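N2152 (Neocallimastix frontalis, PDB 5U22) is a family 39 glycoside hydrolase of a rumen anaerobic fungus, with a TIM barrel and a beta sandwich, and probably hydrolyses rare arabinosyl linkages. Local coordinates at residues 294-305 and 376-387; 335-344 and 356-364. All blocks are in the same frame, centred on the assembly; numbering follows the deposited sequence.

Interaction 1 (294-305 and 376-387); sequences ASDTQKGAGWYF and IDWKSKDTPSNG
Y304 lays its ring flat against the backbone of G387, whose CA stands 3.4 Å from the ring centroid and only 7° off the normal, a CH-pi contact over the middle of the face. W303 CE3 covers the opposite face, so the ring is sandwiched. With CG anti to the carbonyl carbon (chi1 -71°), the ring reaches G387 while CB rests on I376 CD1; the two side chains cross at about a right angle. At the ring edge, a water lying in the plane joins Y304 OH to S385 O. S385 OG takes the N-H of G387 in an ST turn, right beside the CA that faces the ring. One direct backbone bond ties the segments, S385 N to K299 O at 3.0 Å. Further in, A301 CB packs on I376 CG1 (3.9 Å) and on CB of W378, and approaches the indole at its edge. The N-H of A301 is met by a water that also bonds to S380 O and T383 O. A294 CB nestles against T383 O at 3.4 Å, close to P384 CD. The long loop between strands 368-376 and 389-397 thus folds over the start of helix 301-310, while P258 of helix 258-270 touches A301, F305 and W378.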
loop_
_atom_site.group_PDB
_atom_site.type_symbol
_atom_site.label_atom_id
_atom_site.label_comp_id
_atom_site.label_asym_id
_atom_site.label_seq_id
_atom_site.Cartn_x
_atom_site.Cartn_y
_atom_site.Cartn_z
ATOM N N ALA A 294 6.515 16.812 1.747
ATOM C CA ALA A 294 7.367 17.540 0.823
ATOM C C ALA A 294 8.747 17.777 1.406
ATOM O O ALA A 294 9.711 17.973 0.652
ATOM C CB ALA A 294 6.709 18.877 0.470
ATOM N N SER A 295 8.839 17.788 2.733
ATOM C CA SER A 295 10.085 17.898 3.469
ATOM C C SER A 295 9.933 17.032 4.702
ATOM O O SER A 295 8.910 16.366 4.884
ATOM C CB SER A 295 10.380 19.352 3.844
ATOM O OG SER A 295 9.473 19.783 4.836
ATOM N N ASP A 296 10.934 17.057 5.583
ATOM C CA ASP A 296 10.781 16.330 6.839
ATOM C C ASP A 296 9.630 16.863 7.686
ATOM O O ASP A 296 9.087 16.117 8.506
ATOM C CB ASP A 296 12.089 16.375 7.634
ATOM C CG ASP A 296 13.131 15.438 7.073
ATOM O OD1 ASP A 296 12.974 15.024 5.906
ATOM O OD2 ASP A 296 14.102 15.113 7.796
ATOM N N THR A 297 9.209 18.114 7.481
ATOM C CA THR A 297 8.262 18.769 8.367
ATOM C C THR A 297 6.989 19.250 7.691
ATOM O O THR A 297 6.038 19.605 8.399
ATOM C CB THR A 297 8.923 19.986 9.035
ATOM O OG1 THR A 297 9.349 20.907 8.017
ATOM C CG2 THR A 297 10.122 19.547 9.870
ATOM N N GLN A 298 6.936 19.283 6.364
ATOM C CA GLN A 298 5.819 19.881 5.646
ATOM C C GLN A 298 5.075 18.836 4.829
ATOM O O GLN A 298 5.694 17.982 4.187
ATOM C CB GLN A 298 6.296 20.994 4.719
ATOM C CG GLN A 298 6.964 22.151 5.436
ATOM C CD GLN A 298 7.802 22.970 4.501
ATOM O OE1 GLN A 298 8.857 22.526 4.031
ATOM N NE2 GLN A 298 7.342 24.174 4.209
ATOM N N LYS A 299 3.748 18.944 4.824
ATOM C CA LYS A 299 2.914 18.064 4.016
ATOM C C LYS A 299 3.111 18.343 2.532
ATOM O O LYS A 299 3.240 19.496 2.112
ATOM C CB LYS A 299 1.439 18.263 4.372
ATOM C CG LYS A 299 1.067 17.892 5.809
ATOM C CD LYS A 299 -0.299 18.441 6.158
ATOM C CE LYS A 299 -0.664 18.128 7.603
ATOM N NZ LYS A 299 -2.042 18.595 7.947
ATOM N N GLY A 300 3.130 17.280 1.730
ATOM C CA GLY A 300 2.996 17.399 0.295
ATOM C C GLY A 300 1.564 17.112 -0.132
ATOM O O GLY A 300 0.702 16.773 0.679
ATOM N N ALA A 301 1.319 17.267 -1.438
ATOM C CA ALA A 301 -0.014 17.011 -1.977
ATOM C C ALA A 301 -0.503 15.615 -1.613
ATOM O O ALA A 301 -1.666 15.438 -1.245
ATOM C CB ALA A 301 -0.014 17.183 -3.499
ATOM N N GLY A 302 0.378 14.617 -1.699
ATOM C CA GLY A 302 -0.034 13.247 -1.441
ATOM C C GLY A 302 -0.551 13.027 -0.035
ATOM O O GLY A 302 -1.425 12.187 0.183
ATOM N N TRP A 303 -0.019 13.768 0.939
ATOM C CA TRP A 303 -0.522 13.641 2.303
ATOM C C TRP A 303 -2.025 13.865 2.333
ATOM O O TRP A 303 -2.777 13.088 2.928
ATOM C CB TRP A 303 0.183 14.635 3.221
ATOM C CG TRP A 303 -0.080 14.365 4.665
ATOM C CD1 TRP A 303 0.699 13.631 5.514
ATOM C CD2 TRP A 303 -1.198 14.826 5.440
ATOM N NE1 TRP A 303 0.133 13.605 6.765
ATOM C CE2 TRP A 303 -1.031 14.332 6.746
ATOM C CE3 TRP A 303 -2.324 15.613 5.156
ATOM C CZ2 TRP A 303 -1.955 14.587 7.772
ATOM C CZ3 TRP A 303 -3.242 15.866 6.178
ATOM C CH2 TRP A 303 -3.046 15.355 7.470
ATOM N N TYR A 304 -2.485 14.912 1.653
ATOM C CA TYR A 304 -3.905 15.233 1.678
ATOM C C TYR A 304 -4.737 14.174 0.959
ATOM O O TYR A 304 -5.850 13.855 1.401
ATOM C CB TYR A 304 -4.128 16.616 1.077
ATOM C CG TYR A 304 -3.610 17.720 1.971
ATOM C CD1 TYR A 304 -2.344 18.266 1.776
ATOM C CD2 TYR A 304 -4.386 18.201 3.024
ATOM C CE1 TYR A 304 -1.865 19.281 2.611
ATOM C CE2 TYR A 304 -3.913 19.217 3.857
ATOM C CZ TYR A 304 -2.660 19.750 3.637
ATOM O OH TYR A 304 -2.207 20.748 4.476
ATOM N N PHE A 305 -4.216 13.603 -0.139
ATOM C CA PHE A 305 -4.948 12.529 -0.805
ATOM C C PHE A 305 -5.059 11.305 0.099
ATOM O O PHE A 305 -6.144 10.724 0.237
ATOM C CB PHE A 305 -4.306 12.157 -2.155
ATOM C CG PHE A 305 -5.201 11.306 -3.027
ATOM C CD1 PHE A 305 -6.285 11.869 -3.693
ATOM C CD2 PHE A 305 -4.977 9.942 -3.163
ATOM C CE1 PHE A 305 -7.122 11.093 -4.475
ATOM C CE2 PHE A 305 -5.807 9.157 -3.955
ATOM C CZ PHE A 305 -6.888 9.733 -4.603
ATOM N N ILE A 376 -6.863 18.045 -5.095
ATOM C CA ILE A 376 -5.578 18.344 -4.482
ATOM C C ILE A 376 -4.569 18.374 -5.618
ATOM O O ILE A 376 -4.373 17.370 -6.312
ATOM C CB ILE A 376 -5.195 17.335 -3.389
ATOM C CG1 ILE A 376 -3.835 17.697 -2.792
ATOM C CG2 ILE A 376 -5.228 15.868 -3.894
ATOM C CD1 ILE A 376 -3.902 18.944 -1.935
ATOM N N ASP A 377 -3.978 19.540 -5.857
ATOM C CA ASP A 377 -3.077 19.673 -6.990
ATOM C C ASP A 377 -1.655 19.300 -6.587
ATOM O O ASP A 377 -1.268 19.378 -5.420
ATOM C CB ASP A 377 -3.106 21.097 -7.556
ATOM C CG ASP A 377 -4.426 21.432 -8.220
ATOM O OD1 ASP A 377 -5.112 20.499 -8.691
ATOM O OD2 ASP A 377 -4.777 22.629 -8.268
ATOM N N TRP A 378 -0.868 18.911 -7.585
ATOM C CA TRP A 378 0.493 18.442 -7.370
ATOM C C TRP A 378 1.428 19.117 -8.357
ATOM O O TRP A 378 1.107 19.207 -9.546
ATOM C CB TRP A 378 0.535 16.925 -7.535
ATOM C CG TRP A 378 1.869 16.281 -7.596
ATOM C CD1 TRP A 378 2.537 15.685 -6.564
ATOM C CD2 TRP A 378 2.679 16.089 -8.765
ATOM N NE1 TRP A 378 3.721 15.143 -7.018
ATOM C CE2 TRP A 378 3.831 15.380 -8.362
ATOM C CE3 TRP A 378 2.549 16.455 -10.106
ATOM C CZ2 TRP A 378 4.841 15.035 -9.252
ATOM C CZ3 TRP A 378 3.558 16.106 -10.991
ATOM C CH2 TRP A 378 4.688 15.409 -10.558
ATOM N N LYS A 379 2.566 19.610 -7.857
ATOM C CA LYS A 379 3.668 20.112 -8.672
ATOM C C LYS A 379 4.859 19.170 -8.668
ATOM O O LYS A 379 5.439 18.884 -9.723
ATOM C CB LYS A 379 4.115 21.494 -8.167
ATOM C CG LYS A 379 3.044 22.565 -8.236
ATOM C CD LYS A 379 3.367 23.599 -9.291
ATOM C CE LYS A 379 2.267 24.643 -9.377
ATOM N NZ LYS A 379 1.864 25.142 -8.022
ATOM N N SER A 380 5.249 18.689 -7.492
ATOM C CA SER A 380 6.315 17.709 -7.353
ATOM C C SER A 380 6.235 17.139 -5.947
ATOM O O SER A 380 5.562 17.690 -5.070
ATOM C CB SER A 380 7.696 18.326 -7.597
ATOM O OG SER A 380 8.106 19.048 -6.453
ATOM N N LYS A 381 6.950 16.033 -5.741
ATOM C CA LYS A 381 6.990 15.389 -4.434
ATOM C C LYS A 381 7.578 16.294 -3.355
ATOM O O LYS A 381 7.300 16.082 -2.166
ATOM C CB LYS A 381 7.801 14.095 -4.527
ATOM C CG LYS A 381 9.306 14.342 -4.544
ATOM C CD LYS A 381 10.121 13.079 -4.781
ATOM C CE LYS A 381 11.620 13.316 -4.551
ATOM N NZ LYS A 381 11.983 13.590 -3.121
ATOM N N ASP A 382 8.382 17.295 -3.737
ATOM C CA ASP A 382 9.064 18.172 -2.789
ATOM C C ASP A 382 8.412 19.547 -2.682
ATOM O O ASP A 382 8.973 20.442 -2.038
ATOM C CB ASP A 382 10.546 18.323 -3.176
ATOM C CG ASP A 382 11.317 17.011 -3.058
ATOM O OD1 ASP A 382 10.894 16.132 -2.273
ATOM O OD2 ASP A 382 12.339 16.840 -3.749
ATOM N N THR A 383 7.243 19.732 -3.295
ATOM C CA THR A 383 6.522 20.995 -3.230
ATOM C C THR A 383 5.558 20.967 -2.051
ATOM O O THR A 383 4.678 20.097 -2.011
ATOM C CB THR A 383 5.748 21.237 -4.520
ATOM O OG1 THR A 383 6.661 21.276 -5.622
ATOM C CG2 THR A 383 4.973 22.554 -4.456
ATOM N N PRO A 384 5.684 21.863 -1.075
ATOM C CA PRO A 384 4.718 21.868 0.029
ATOM C C PRO A 384 3.316 22.189 -0.471
ATOM O O PRO A 384 3.131 22.905 -1.459
ATOM C CB PRO A 384 5.251 22.960 0.966
ATOM C CG PRO A 384 6.704 23.041 0.638
ATOM C CD PRO A 384 6.783 22.812 -0.843
ATOM N N SER A 385 2.322 21.634 0.222
ATOM C CA SER A 385 0.917 21.824 -0.112
ATOM C C SER A 385 0.154 22.390 1.077
ATOM O O SER A 385 0.354 21.963 2.222
ATOM C CB SER A 385 0.271 20.512 -0.542
ATOM O OG SER A 385 -1.099 20.698 -0.839
ATOM N N ASN A 386 -0.723 23.353 0.805
ATOM C CA ASN A 386 -1.611 23.877 1.833
ATOM C C ASN A 386 -2.949 23.169 1.840
ATOM O O ASN A 386 -3.826 23.527 2.635
ATOM C CB ASN A 386 -1.819 25.382 1.654
ATOM C CG ASN A 386 -0.536 26.153 1.811
ATOM O OD1 ASN A 386 0.193 25.960 2.786
ATOM N ND2 ASN A 386 -0.229 27.011 0.835
ATOM N N GLY A 387 -3.123 22.173 0.986
ATOM C CA GLY A 387 -4.318 21.370 1.025
ATOM C C GLY A 387 -5.212 21.556 -0.186
ATOM O O GLY A 387 -4.891 22.265 -1.146
HETATM O O HOH W 1 2.946 22.106 3.643
HETATM O O HOH W 2 3.572 18.054 -3.083
HETATM O O HOH W 3 -0.006 22.049 4.802
#

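Interaction 2 (335-344 and 356-364); sequences VDASAQYVSF and ANFKNLPSF
F364 lays its ring against the turn that joins strands 330-336 and 341-347, and Q340 covers one face. The ring gets there with CG between the backbone N and the carbonyl carbon (chi1 65°). Q340 CA stands over that face, 3.9 Å from the centroid, a CH-pi contact displaced toward the rim; P362 CB of its own segment covers the opposite face, also toward the rim. The two side chains of Q340 and F364 run past each other in opposite directions, which brings Q340 OE1 within 3.8 Å of F364 CB. Along the CD2-CE2 side of the ring, CE2 meets A337 CA obliquely, and V335 CG1 lies near the ring plane at the edge.

The turn on which the ring rests is well braced. D336 OD1 accepts from the N-H groups of S338 and A339, the first nearly along the C-O axis and the second from above the carboxylate plane, while OD2 bonds to T313 OG1. Q340 and Y341 both face D336 in a G1 beta bulge.

P362 CG sits over two neighbouring valine methyls, 3.7 Å from both V335 CG1 and V342 CG2. Farther along, F344 has CG anti to its N, and its CD2 reaches F358 CZ at 3.9 Å; the ring planes stand 87° apart, centroids 6.0 Å, in an oblique pairing. A356 CB comes in at the edge of F344, near CE2.

Strands 341-344 and 356-359 run at 145° with their axes 10.5 Å apart, facing each other through side chains across the sandwich. Strand 415-422 pairs with 341-347 and sends I418 against A356 and F358, while V27 of strand 23-28 touches both F344 and F358.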
loop_
_atom_site.group_PDB
_atom_site.type_symbol
_atom_site.label_atom_id
_atom_site.label_comp_id
_atom_site.label_asym_id
_atom_site.label_seq_id
_atom_site.Cartn_x
_atom_site.Cartn_y
_atom_site.Cartn_z
ATOM N N VAL A 335 -18.969 3.688 1.297
ATOM C CA VAL A 335 -20.312 4.071 1.721
ATOM C C VAL A 335 -20.432 3.766 3.201
ATOM O O VAL A 335 -20.090 2.661 3.634
ATOM C CB VAL A 335 -21.412 3.327 0.942
ATOM C CG1 VAL A 335 -22.788 3.725 1.486
ATOM C CG2 VAL A 335 -21.315 3.598 -0.543
ATOM N N ASP A 336 -20.934 4.733 3.971
ATOM C CA ASP A 336 -21.093 4.591 5.417
ATOM C C ASP A 336 -22.520 4.981 5.788
ATOM O O ASP A 336 -22.869 6.164 5.745
ATOM C CB ASP A 336 -20.080 5.467 6.152
ATOM C CG ASP A 336 -20.093 5.254 7.663
ATOM O OD1 ASP A 336 -21.148 4.920 8.238
ATOM O OD2 ASP A 336 -19.029 5.438 8.285
ATOM N N ALA A 337 -23.335 3.995 6.178
ATOM C CA ALA A 337 -24.726 4.269 6.529
ATOM C C ALA A 337 -24.897 4.908 7.902
ATOM O O ALA A 337 -25.964 5.472 8.171
ATOM C CB ALA A 337 -25.555 2.981 6.476
ATOM N N SER A 338 -23.893 4.828 8.780
ATOM C CA SER A 338 -24.007 5.466 10.084
ATOM C C SER A 338 -23.572 6.924 10.039
ATOM O O SER A 338 -24.230 7.782 10.631
ATOM C CB SER A 338 -23.195 4.711 11.139
ATOM O OG SER A 338 -23.978 3.696 11.738
ATOM N N ALA A 339 -22.467 7.220 9.356
ATOM C CA ALA A 339 -22.059 8.606 9.173
ATOM C C ALA A 339 -22.865 9.283 8.073
ATOM O O ALA A 339 -22.868 10.521 7.987
ATOM C CB ALA A 339 -20.558 8.669 8.853
ATOM N N GLN A 340 -23.544 8.484 7.246
ATOM C CA GLN A 340 -24.429 8.943 6.175
ATOM C C GLN A 340 -23.674 9.759 5.123
ATOM O O GLN A 340 -24.006 10.907 4.828
ATOM C CB GLN A 340 -25.627 9.705 6.748
ATOM C CG GLN A 340 -26.501 8.776 7.611
ATOM C CD GLN A 340 -27.856 9.359 7.961
ATOM O OE1 GLN A 340 -28.895 8.723 7.741
ATOM N NE2 GLN A 340 -27.853 10.557 8.523
ATOM N N TYR A 341 -22.668 9.118 4.519
ATOM C CA TYR A 341 -21.975 9.733 3.396
ATOM C C TYR A 341 -21.476 8.662 2.439
ATOM O O TYR A 341 -21.386 7.480 2.783
ATOM C CB TYR A 341 -20.811 10.627 3.852
ATOM C CG TYR A 341 -19.564 9.889 4.316
ATOM C CD1 TYR A 341 -19.419 9.504 5.637
ATOM C CD2 TYR A 341 -18.519 9.615 3.432
ATOM C CE1 TYR A 341 -18.280 8.846 6.069
ATOM C CE2 TYR A 341 -17.374 8.942 3.854
ATOM C CZ TYR A 341 -17.260 8.564 5.175
ATOM O OH TYR A 341 -16.121 7.899 5.601
ATOM N N VAL A 342 -21.187 9.107 1.219
ATOM C CA VAL A 342 -20.448 8.357 0.212
ATOM C C VAL A 342 -19.205 9.166 -0.149
ATOM O O VAL A 342 -19.276 10.391 -0.305
ATOM C CB VAL A 342 -21.298 8.111 -1.049
ATOM C CG1 VAL A 342 -20.500 7.341 -2.106
ATOM C CG2 VAL A 342 -22.601 7.419 -0.687
ATOM N N SER A 343 -18.074 8.487 -0.304
ATOM C CA SER A 343 -16.832 9.148 -0.687
ATOM C C SER A 343 -16.207 8.406 -1.859
ATOM O O SER A 343 -16.084 7.183 -1.824
ATOM C CB SER A 343 -15.845 9.199 0.478
ATOM O OG SER A 343 -14.639 9.847 0.084
ATOM N N PHE A 344 -15.783 9.152 -2.872
ATOM C CA PHE A 344 -15.159 8.599 -4.072
ATOM C C PHE A 344 -13.892 9.399 -4.336
ATOM O O PHE A 344 -13.971 10.610 -4.571
ATOM C CB PHE A 344 -16.115 8.681 -5.268
ATOM C CG PHE A 344 -15.546 8.122 -6.549
ATOM C CD1 PHE A 344 -14.582 7.123 -6.516
ATOM C CD2 PHE A 344 -15.980 8.586 -7.781
ATOM C CE1 PHE A 344 -14.048 6.606 -7.692
ATOM C CE2 PHE A 344 -15.456 8.061 -8.965
ATOM C CZ PHE A 344 -14.489 7.070 -8.908
ATOM N N ALA A 356 -18.324 11.065 -13.286
ATOM C CA ALA A 356 -18.426 10.100 -12.203
ATOM C C ALA A 356 -19.891 9.727 -12.054
ATOM O O ALA A 356 -20.700 10.536 -11.587
ATOM C CB ALA A 356 -17.857 10.672 -10.907
ATOM N N ASN A 357 -20.237 8.528 -12.501
ATOM C CA ASN A 357 -21.594 8.021 -12.379
ATOM C C ASN A 357 -21.728 7.300 -11.051
ATOM O O ASN A 357 -20.858 6.507 -10.680
ATOM C CB ASN A 357 -21.910 7.067 -13.530
ATOM C CG ASN A 357 -21.618 7.687 -14.875
ATOM O OD1 ASN A 357 -22.230 8.687 -15.242
ATOM N ND2 ASN A 357 -20.680 7.092 -15.625
ATOM N N PHE A 358 -22.797 7.588 -10.327
ATOM C CA PHE A 358 -23.154 6.829 -9.137
ATOM C C PHE A 358 -24.468 6.104 -9.384
ATOM O O PHE A 358 -25.458 6.735 -9.762
ATOM C CB PHE A 358 -23.295 7.752 -7.927
ATOM C CG PHE A 358 -22.008 8.418 -7.528
ATOM C CD1 PHE A 358 -21.230 7.887 -6.517
ATOM C CD2 PHE A 358 -21.568 9.564 -8.183
ATOM C CE1 PHE A 358 -20.033 8.495 -6.150
ATOM C CE2 PHE A 358 -20.387 10.176 -7.816
ATOM C CZ PHE A 358 -19.619 9.637 -6.801
ATOM N N LYS A 359 -24.483 4.790 -9.175
ATOM C CA LYS A 359 -25.727 4.032 -9.234
ATOM C C LYS A 359 -26.013 3.376 -7.890
ATOM O O LYS A 359 -25.122 3.206 -7.048
ATOM C CB LYS A 359 -25.695 2.977 -10.349
ATOM C CG LYS A 359 -24.410 2.211 -10.462
ATOM C CD LYS A 359 -24.356 1.463 -11.802
ATOM C CE LYS A 359 -25.452 0.418 -11.888
ATOM N N ASN A 360 -27.292 3.036 -7.691
ATOM C CA ASN A 360 -27.768 2.447 -6.439
ATOM C C ASN A 360 -27.371 3.294 -5.233
ATOM O O ASN A 360 -26.950 2.778 -4.194
ATOM C CB ASN A 360 -27.266 1.016 -6.293
ATOM C CG ASN A 360 -27.802 0.117 -7.377
ATOM O OD1 ASN A 360 -28.993 0.141 -7.667
ATOM N ND2 ASN A 360 -26.926 -0.653 -8.009
ATOM N N LEU A 361 -27.518 4.608 -5.367
ATOM C CA LEU A 361 -27.193 5.529 -4.285
ATOM C C LEU A 361 -27.933 5.136 -3.012
ATOM O O LEU A 361 -29.066 4.638 -3.071
ATOM C CB LEU A 361 -27.540 6.970 -4.677
ATOM C CG LEU A 361 -26.494 7.701 -5.515
ATOM C CD1 LEU A 361 -27.059 8.999 -6.062
ATOM C CD2 LEU A 361 -25.223 7.980 -4.708
ATOM N N PRO A 362 -27.316 5.323 -1.850
ATOM C CA PRO A 362 -27.984 4.980 -0.593
ATOM C C PRO A 362 -29.330 5.672 -0.452
ATOM O O PRO A 362 -29.483 6.860 -0.748
ATOM C CB PRO A 362 -26.999 5.466 0.467
ATOM C CG PRO A 362 -25.671 5.390 -0.201
ATOM C CD PRO A 362 -25.936 5.795 -1.632
ATOM N N SER A 363 -30.305 4.907 0.025
ATOM C CA SER A 363 -31.618 5.463 0.286
ATOM C C SER A 363 -31.578 6.501 1.389
ATOM O O SER A 363 -32.488 7.339 1.459
ATOM C CB SER A 363 -32.593 4.345 0.631
ATOM O OG SER A 363 -32.159 3.653 1.784
ATOM N N PHE A 364 -30.536 6.494 2.241
ATOM C CA PHE A 364 -30.485 7.521 3.278
ATOM C C PHE A 364 -30.328 8.918 2.689
ATOM O O PHE A 364 -30.610 9.899 3.380
ATOM C CB PHE A 364 -29.392 7.223 4.337
ATOM C CG PHE A 364 -27.961 7.252 3.838
ATOM C CD1 PHE A 364 -27.339 8.443 3.453
ATOM C CD2 PHE A 364 -27.197 6.092 3.867
ATOM C CE1 PHE A 364 -26.015 8.451 3.026
ATOM C CE2 PHE A 364 -25.870 6.093 3.454
ATOM C CZ PHE A 364 -25.281 7.264 3.027
#

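Overall arrangement
Interactions 1 and 2 lie in different parts of the fold, their centres 28 Å apart and their nearest atoms about 7 Å apart without touching. Interaction 2 is nested along the chain within the loop that interaction 1 closes. Interaction 2 packs residues within the beta sandwich; interaction 1 joins the loop after strand 368-376 to helix 301-310, which follows the last strand of the parallel barrel sheet, 275-278. Strand 415-422 links them, pairing with both 341-347 and 368-376. A bound BTB molecule lies about 12 Å from the side chain of K381 in interaction 1. The K381 ammonium makes a salt bridge with D382 and a cation-pi contact with F282.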